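Side-chain contacts in succinoglycan biosynthesis protein (Bacillus cereus ATCC 14579, PDB 3B55), which is of unknown function but binds a calcium ion and belongs to the erythromycin esterase-like family, so it may be a hydrolase: residues R124-G129 / Q155-P160; F252-Q257 / A291-E296. The protein carries 1 engineered substitution. All blocks are in the same frame, centred on the assembly; numbering follows the deposited sequence.

Interaction 1: R124-G129 / Q155-P160; sequences RYVLTG and QYNANP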
loop_
_atom_site.group_PDB
_atom_site.type_symbol
_atom_site.label_atom_id
_atom_site.label_comp_id
_atom_site.label_asym_id
_atom_site.label_seq_id
_atom_site.Cartn_x
_atom_site.Cartn_y
_atom_site.Cartn_z
ATOM N N ARG A 124 -12.450 -8.423 9.169
ATOM C CA ARG A 124 -13.321 -9.243 9.998
ATOM C C ARG A 124 -12.495 -9.906 11.108
ATOM O O ARG A 124 -12.972 -10.081 12.231
ATOM C CB ARG A 124 -14.009 -10.302 9.134
ATOM C CG ARG A 124 -14.853 -11.303 9.907
ATOM C CD ARG A 124 -15.696 -12.150 8.958
ATOM N NE ARG A 124 -16.452 -13.189 9.656
ATOM C CZ ARG A 124 -15.935 -14.341 10.071
ATOM N NH1 ARG A 124 -14.655 -14.605 9.854
ATOM N NH2 ARG A 124 -16.695 -15.228 10.700
ATOM N N TYR A 125 -11.254 -10.260 10.790
ATOM C CA TYR A 125 -10.371 -10.881 11.767
ATOM C C TYR A 125 -9.941 -9.916 12.878
ATOM O O TYR A 125 -9.905 -10.299 14.044
ATOM C CB TYR A 125 -9.130 -11.449 11.079
ATOM C CG TYR A 125 -8.057 -11.894 12.047
ATOM C CD1 TYR A 125 -8.195 -13.066 12.790
ATOM C CD2 TYR A 125 -6.929 -11.110 12.262
ATOM C CE1 TYR A 125 -7.231 -13.439 13.730
ATOM C CE2 TYR A 125 -5.963 -11.472 13.192
ATOM C CZ TYR A 125 -6.120 -12.636 13.922
ATOM O OH TYR A 125 -5.162 -12.977 14.850
ATOM N N VAL A 126 -9.607 -8.675 12.533
ATOM C CA VAL A 126 -9.191 -7.729 13.560
ATOM C C VAL A 126 -10.374 -7.146 14.326
ATOM O O VAL A 126 -10.199 -6.515 15.364
ATOM C CB VAL A 126 -8.349 -6.555 12.976
ATOM C CG1 VAL A 126 -7.059 -7.099 12.369
ATOM C CG2 VAL A 126 -9.154 -5.777 11.958
ATOM N N LEU A 127 -11.578 -7.360 13.811
ATOM C CA LEU A 127 -12.778 -6.856 14.465
ATOM C C LEU A 127 -13.391 -7.898 15.382
ATOM O O LEU A 127 -13.836 -7.578 16.479
ATOM C CB LEU A 127 -13.843 -6.451 13.432
ATOM C CG LEU A 127 -14.017 -4.988 13.025
ATOM C CD1 LEU A 127 -14.217 -4.150 14.274
ATOM C CD2 LEU A 127 -12.820 -4.504 12.237
ATOM N N THR A 128 -13.424 -9.143 14.918
ATOM C CA THR A 128 -14.031 -10.235 15.673
ATOM C C THR A 128 -13.090 -11.353 16.093
ATOM O O THR A 128 -13.478 -12.220 16.869
ATOM C CB THR A 128 -15.168 -10.876 14.865
ATOM O OG1 THR A 128 -14.630 -11.493 13.688
ATOM C CG2 THR A 128 -16.174 -9.824 14.446
ATOM N N GLY A 129 -11.863 -11.344 15.582
ATOM C CA GLY A 129 -10.918 -12.390 15.933
ATOM C C GLY A 129 -11.216 -13.699 15.218
ATOM O O GLY A 129 -10.540 -14.701 15.444
ATOM N N GLN A 155 -5.775 -7.360 18.837
ATOM C CA GLN A 155 -5.652 -7.131 20.274
ATOM C C GLN A 155 -5.995 -5.692 20.638
ATOM O O GLN A 155 -6.739 -5.435 21.589
ATOM C CB GLN A 155 -4.229 -7.457 20.743
ATOM C CG GLN A 155 -3.900 -8.936 20.723
ATOM C CD GLN A 155 -2.495 -9.226 21.226
ATOM O OE1 GLN A 155 -1.647 -9.736 20.489
ATOM N NE2 GLN A 155 -2.243 -8.898 22.488
ATOM N N TYR A 156 -5.446 -4.753 19.881
ATOM C CA TYR A 156 -5.707 -3.345 20.116
ATOM C C TYR A 156 -7.207 -3.057 20.057
ATOM O O TYR A 156 -7.728 -2.295 20.870
ATOM C CB TYR A 156 -4.965 -2.500 19.074
ATOM C CG TYR A 156 -5.174 -1.014 19.223
ATOM C CD1 TYR A 156 -6.324 -0.393 18.729
ATOM C CD2 TYR A 156 -4.239 -0.228 19.896
ATOM C CE1 TYR A 156 -6.534 0.976 18.903
ATOM C CE2 TYR A 156 -4.441 1.141 20.077
ATOM C CZ TYR A 156 -5.586 1.733 19.581
ATOM O OH TYR A 156 -5.777 3.084 19.759
ATOM N N ASN A 157 -7.896 -3.679 19.102
ATOM C CA ASN A 157 -9.335 -3.474 18.929
ATOM C C ASN A 157 -10.228 -4.092 20.020
ATOM O O ASN A 157 -11.364 -3.658 20.215
ATOM C CB ASN A 157 -9.777 -4.004 17.558
ATOM C CG ASN A 157 -9.369 -3.093 16.419
ATOM O OD1 ASN A 157 -9.570 -3.412 15.243
ATOM N ND2 ASN A 157 -8.783 -1.957 16.759
ATOM N N ALA A 158 -9.723 -5.097 20.729
ATOM C CA ALA A 158 -10.511 -5.746 21.774
ATOM C C ALA A 158 -10.224 -5.173 23.160
ATOM O O ALA A 158 -10.855 -5.570 24.140
ATOM C CB ALA A 158 -10.252 -7.255 21.770
ATOM N N ASN A 159 -9.271 -4.246 23.232
ATOM C CA ASN A 159 -8.890 -3.605 24.489
ATOM C C ASN A 159 -9.893 -2.480 24.736
ATOM O O ASN A 159 -9.977 -1.534 23.955
ATOM C CB ASN A 159 -7.473 -3.032 24.373
ATOM C CG ASN A 159 -6.960 -2.443 25.678
ATOM O OD1 ASN A 159 -7.731 -1.978 26.519
ATOM N ND2 ASN A 159 -5.644 -2.452 25.845
ATOM N N PRO A 160 -10.645 -2.560 25.844
ATOM C CA PRO A 160 -11.665 -1.581 26.245
ATOM C C PRO A 160 -11.114 -0.197 26.577
ATOM O O PRO A 160 -11.870 0.767 26.693
ATOM C CB PRO A 160 -12.305 -2.219 27.485
ATOM C CG PRO A 160 -11.787 -3.660 27.496
ATOM C CD PRO A 160 -10.427 -3.550 26.913
#

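Interaction 2: F252-Q257 / A291-E296; sequences FAWIKQ and AKWTEE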
loop_
_atom_site.group_PDB
_atom_site.type_symbol
_atom_site.label_atom_id
_atom_site.label_comp_id
_atom_site.label_asym_id
_atom_site.label_seq_id
_atom_site.Cartn_x
_atom_site.Cartn_y
_atom_site.Cartn_z
ATOM N N PHE A 252 -24.429 2.443 3.163
ATOM C CA PHE A 252 -24.674 2.535 1.733
ATOM C C PHE A 252 -23.386 3.006 1.072
ATOM O O PHE A 252 -23.121 2.703 -0.093
ATOM C CB PHE A 252 -25.806 3.516 1.433
ATOM C CG PHE A 252 -26.008 3.771 -0.038
ATOM C CD1 PHE A 252 -25.373 4.840 -0.669
ATOM C CD2 PHE A 252 -26.811 2.920 -0.801
ATOM C CE1 PHE A 252 -25.536 5.058 -2.040
ATOM C CE2 PHE A 252 -26.977 3.130 -2.170
ATOM C CZ PHE A 252 -26.338 4.198 -2.790
ATOM N N ALA A 253 -22.587 3.752 1.826
ATOM C CA ALA A 253 -21.316 4.246 1.314
ATOM C C ALA A 253 -20.431 3.043 1.019
ATOM O O ALA A 253 -19.787 2.975 -0.034
ATOM C CB ALA A 253 -20.651 5.161 2.342
ATOM N N TRP A 254 -20.409 2.094 1.950
ATOM C CA TRP A 254 -19.615 0.886 1.780
ATOM C C TRP A 254 -20.048 0.122 0.536
ATOM O O TRP A 254 -19.220 -0.265 -0.289
ATOM C CB TRP A 254 -19.758 -0.050 2.987
ATOM C CG TRP A 254 -18.762 0.179 4.087
ATOM C CD1 TRP A 254 -18.972 0.846 5.262
ATOM C CD2 TRP A 254 -17.403 -0.268 4.116
ATOM N NE1 TRP A 254 -17.825 0.840 6.021
ATOM C CE2 TRP A 254 -16.845 0.165 5.341
ATOM C CE3 TRP A 254 -16.598 -0.989 3.224
ATOM C CZ2 TRP A 254 -15.519 -0.105 5.699
ATOM C CZ3 TRP A 254 -15.280 -1.259 3.579
ATOM C CH2 TRP A 254 -14.754 -0.816 4.808
ATOM N N ILE A 255 -21.351 -0.104 0.414
ATOM C CA ILE A 255 -21.901 -0.845 -0.717
ATOM C C ILE A 255 -21.483 -0.219 -2.038
ATOM O O ILE A 255 -21.001 -0.906 -2.936
ATOM C CB ILE A 255 -23.439 -0.900 -0.631
ATOM C CG1 ILE A 255 -23.850 -1.543 0.701
ATOM C CG2 ILE A 255 -24.007 -1.661 -1.812
ATOM C CD1 ILE A 255 -23.221 -2.907 0.965
ATOM N N LYS A 256 -21.659 1.092 -2.135
ATOM C CA LYS A 256 -21.307 1.842 -3.331
ATOM C C LYS A 256 -19.839 1.626 -3.720
ATOM O O LYS A 256 -19.515 1.469 -4.899
ATOM C CB LYS A 256 -21.578 3.327 -3.084
ATOM C CG LYS A 256 -21.433 4.202 -4.296
ATOM C CD LYS A 256 -22.009 5.579 -4.036
ATOM C CE LYS A 256 -21.844 6.453 -5.259
ATOM N NZ LYS A 256 -22.343 5.726 -6.457
ATOM N N GLN A 257 -18.959 1.601 -2.722
ATOM C CA GLN A 257 -17.536 1.410 -2.962
ATOM C C GLN A 257 -17.255 -0.010 -3.437
ATOM O O GLN A 257 -16.419 -0.220 -4.323
ATOM C CB GLN A 257 -16.736 1.704 -1.695
ATOM C CG GLN A 257 -15.239 1.568 -1.892
ATOM C CD GLN A 257 -14.693 2.484 -2.977
ATOM O OE1 GLN A 257 -13.520 2.394 -3.340
ATOM N NE2 GLN A 257 -15.538 3.368 -3.498
ATOM N N ALA A 291 -7.700 4.399 -1.487
ATOM C CA ALA A 291 -7.020 4.969 -0.333
ATOM C C ALA A 291 -7.678 6.311 -0.002
ATOM O O ALA A 291 -7.801 6.683 1.167
ATOM C CB ALA A 291 -5.553 5.170 -0.642
ATOM N N LYS A 292 -8.099 7.036 -1.035
ATOM C CA LYS A 292 -8.755 8.328 -0.835
ATOM C C LYS A 292 -10.136 8.113 -0.225
ATOM O O LYS A 292 -10.530 8.817 0.707
ATOM C CB LYS A 292 -8.893 9.087 -2.158
ATOM C CG LYS A 292 -9.588 10.425 -1.984
ATOM C CD LYS A 292 -9.397 11.352 -3.172
ATOM C CE LYS A 292 -10.512 11.210 -4.184
ATOM N NZ LYS A 292 -10.547 12.402 -5.082
ATOM N N TRP A 293 -10.868 7.139 -0.751
ATOM C CA TRP A 293 -12.197 6.830 -0.229
ATOM C C TRP A 293 -12.136 6.544 1.291
ATOM O O TRP A 293 -12.988 7.000 2.056
ATOM C CB TRP A 293 -12.770 5.613 -0.961
ATOM C CG TRP A 293 -14.115 5.219 -0.467
ATOM C CD1 TRP A 293 -15.321 5.663 -0.927
ATOM C CD2 TRP A 293 -14.399 4.382 0.660
ATOM N NE1 TRP A 293 -16.338 5.158 -0.152
ATOM C CE2 TRP A 293 -15.799 4.371 0.830
ATOM C CE3 TRP A 293 -13.601 3.645 1.545
ATOM C CZ2 TRP A 293 -16.426 3.648 1.855
ATOM C CZ3 TRP A 293 -14.224 2.924 2.568
ATOM C CH2 TRP A 293 -15.624 2.934 2.713
ATOM N N THR A 294 -11.122 5.796 1.719
ATOM C CA THR A 294 -10.955 5.445 3.128
ATOM C C THR A 294 -10.789 6.679 4.015
ATOM O O THR A 294 -11.492 6.843 5.002
ATOM C CB THR A 294 -9.732 4.529 3.323
ATOM O OG1 THR A 294 -9.883 3.358 2.515
ATOM C CG2 THR A 294 -9.604 4.111 4.789
ATOM N N GLU A 295 -9.834 7.532 3.664
ATOM C CA GLU A 295 -9.574 8.753 4.412
ATOM C C GLU A 295 -10.824 9.645 4.430
ATOM O O GLU A 295 -11.212 10.174 5.475
ATOM C CB GLU A 295 -8.390 9.493 3.764
ATOM C CG GLU A 295 -7.868 10.732 4.502
ATOM C CD GLU A 295 -8.816 11.919 4.425
ATOM O OE1 GLU A 295 -9.323 12.197 3.317
ATOM O OE2 GLU A 295 -9.050 12.578 5.464
ATOM N N GLU A 296 -11.465 9.798 3.276
ATOM C CA GLU A 296 -12.642 10.650 3.191
ATOM C C GLU A 296 -13.856 10.130 3.957
ATOM O O GLU A 296 -14.631 10.921 4.491
ATOM C CB GLU A 296 -13.015 10.903 1.724
ATOM C CG GLU A 296 -11.911 11.570 0.916
ATOM C CD GLU A 296 -12.423 12.223 -0.365
ATOM O OE1 GLU A 296 -13.027 11.512 -1.198
ATOM O OE2 GLU A 296 -12.209 13.443 -0.540
HETATM O O HOH W 1 -19.188 5.453 -1.374
#

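Interaction 1: R124-G129 / Q155-P160
Val126 and Asn157 make the contact, the side chain of Asn157 leaning onto the carbonyl of Val126: CB of Asn157 lies 3.4 Å from O of Val126, and CG of Asn157 is 3.7 Å from that same oxygen. The first torsion of Asn157 (chi1 -75°) turns CG beside its own backbone N, which brings CB and CG up to this oxygen. The nearer end of the amide of Asn157, modelled as OD1, is 3.2 Å from O of Val126. Both residues are buried. The two C-terminal turns meeting here belong to helices 116-128 and 144-158. Helix 116-128 packs on strand 167-172, at one margin of the mixed sheet, through Val126 on Val168 and Leu127 on Arg167; helix 144-158 lies against it, with Val126 touching Ile153, and Asn157 touches Val166.

Hydrogen bonds within 124-129 close helix 116-128. O of Arg124 takes two bonds from Thr128, approaching opposite faces of the carbonyl plane: 2.9 Å from the backbone N of Thr128 and 2.6 Å from its OG1. N of Gly129 reaches O of Tyr125 at 2.7 Å, while the positive phi of Gly129 (76°) takes the chain out of the helix.

Interaction 2: F252-Q257 / A291-E296
Helical segments 252-257 and 291-296 run antiparallel, their local directions 177° apart and their axes 12.0 Å apart at closest approach, a spacing wide enough to take an indole between them. They belong to helices 250-268 and 278-298, which follow one another in the chain and form an antiparallel helical hairpin. The side of 278-298 carrying Ala291 and Thr294 rests on strand 301-306, whereas Trp293 reaches toward the partner helix.

Trp293 carries the contact. Its CG stands anti to the backbone N, which extends the ring across the gap, and Gln257 lies over one face. Gln257 likewise has CG anti to its N, but its chain bends at the second torsion and lays the amide over the indole face. CG of Gln257 sits 3.9 Å from the centroid of the Trp293 five-membered ring, almost on the ring normal, a CH-pi contact. Beyond it the amide stacks with its plane 15° from that of the indole, NE2 of Gln257 being 3.5 Å from CD1 of Trp293.

The far end of the indole meets Trp254 in a T-shaped pair. Here the edge of Trp293 is directed at the face of Trp254: the six-membered ring centroids are 5.1 Å apart and the planes make 64°. CH2 of Trp293 does the touching, 3.9 Å from CD2 of Trp254. Outside the pair of segments, His297, one turn along the same helix, stacks its ring with Trp293.

The indole N-H is satisfied through solvent. A water in the ring plane accepts from NE1 of Trp293 at 3.1 Å and donates to O of Ala253 at 2.9 Å, a carbonyl that also accepts the helical bond from N of Gln257.

How the interactions relate
Interaction 1 closes before interaction 2 opens along the chain, and all four segments belong to the erythromycin esterase-like part of the protein. Their centres lie 21 Å apart and their nearest atoms about 8 Å, so they are neighbours without touching. The mixed sheet relates them: in the chain, helices 116-128 and 144-158 lie between strands 109-112 and 167-172, neighbours in the sheet, while helix 278-298 leads into strand 301-306, next to 109-112. Interaction 1 sits by one of the two outermost strands, 167-172, which Val126 touches, with its centre about 22 Å from the chain centre; interaction 2, at 16 Å, joins helix 250-268 to a helix packed on the sheet. Both are structural packing away from the calcium site.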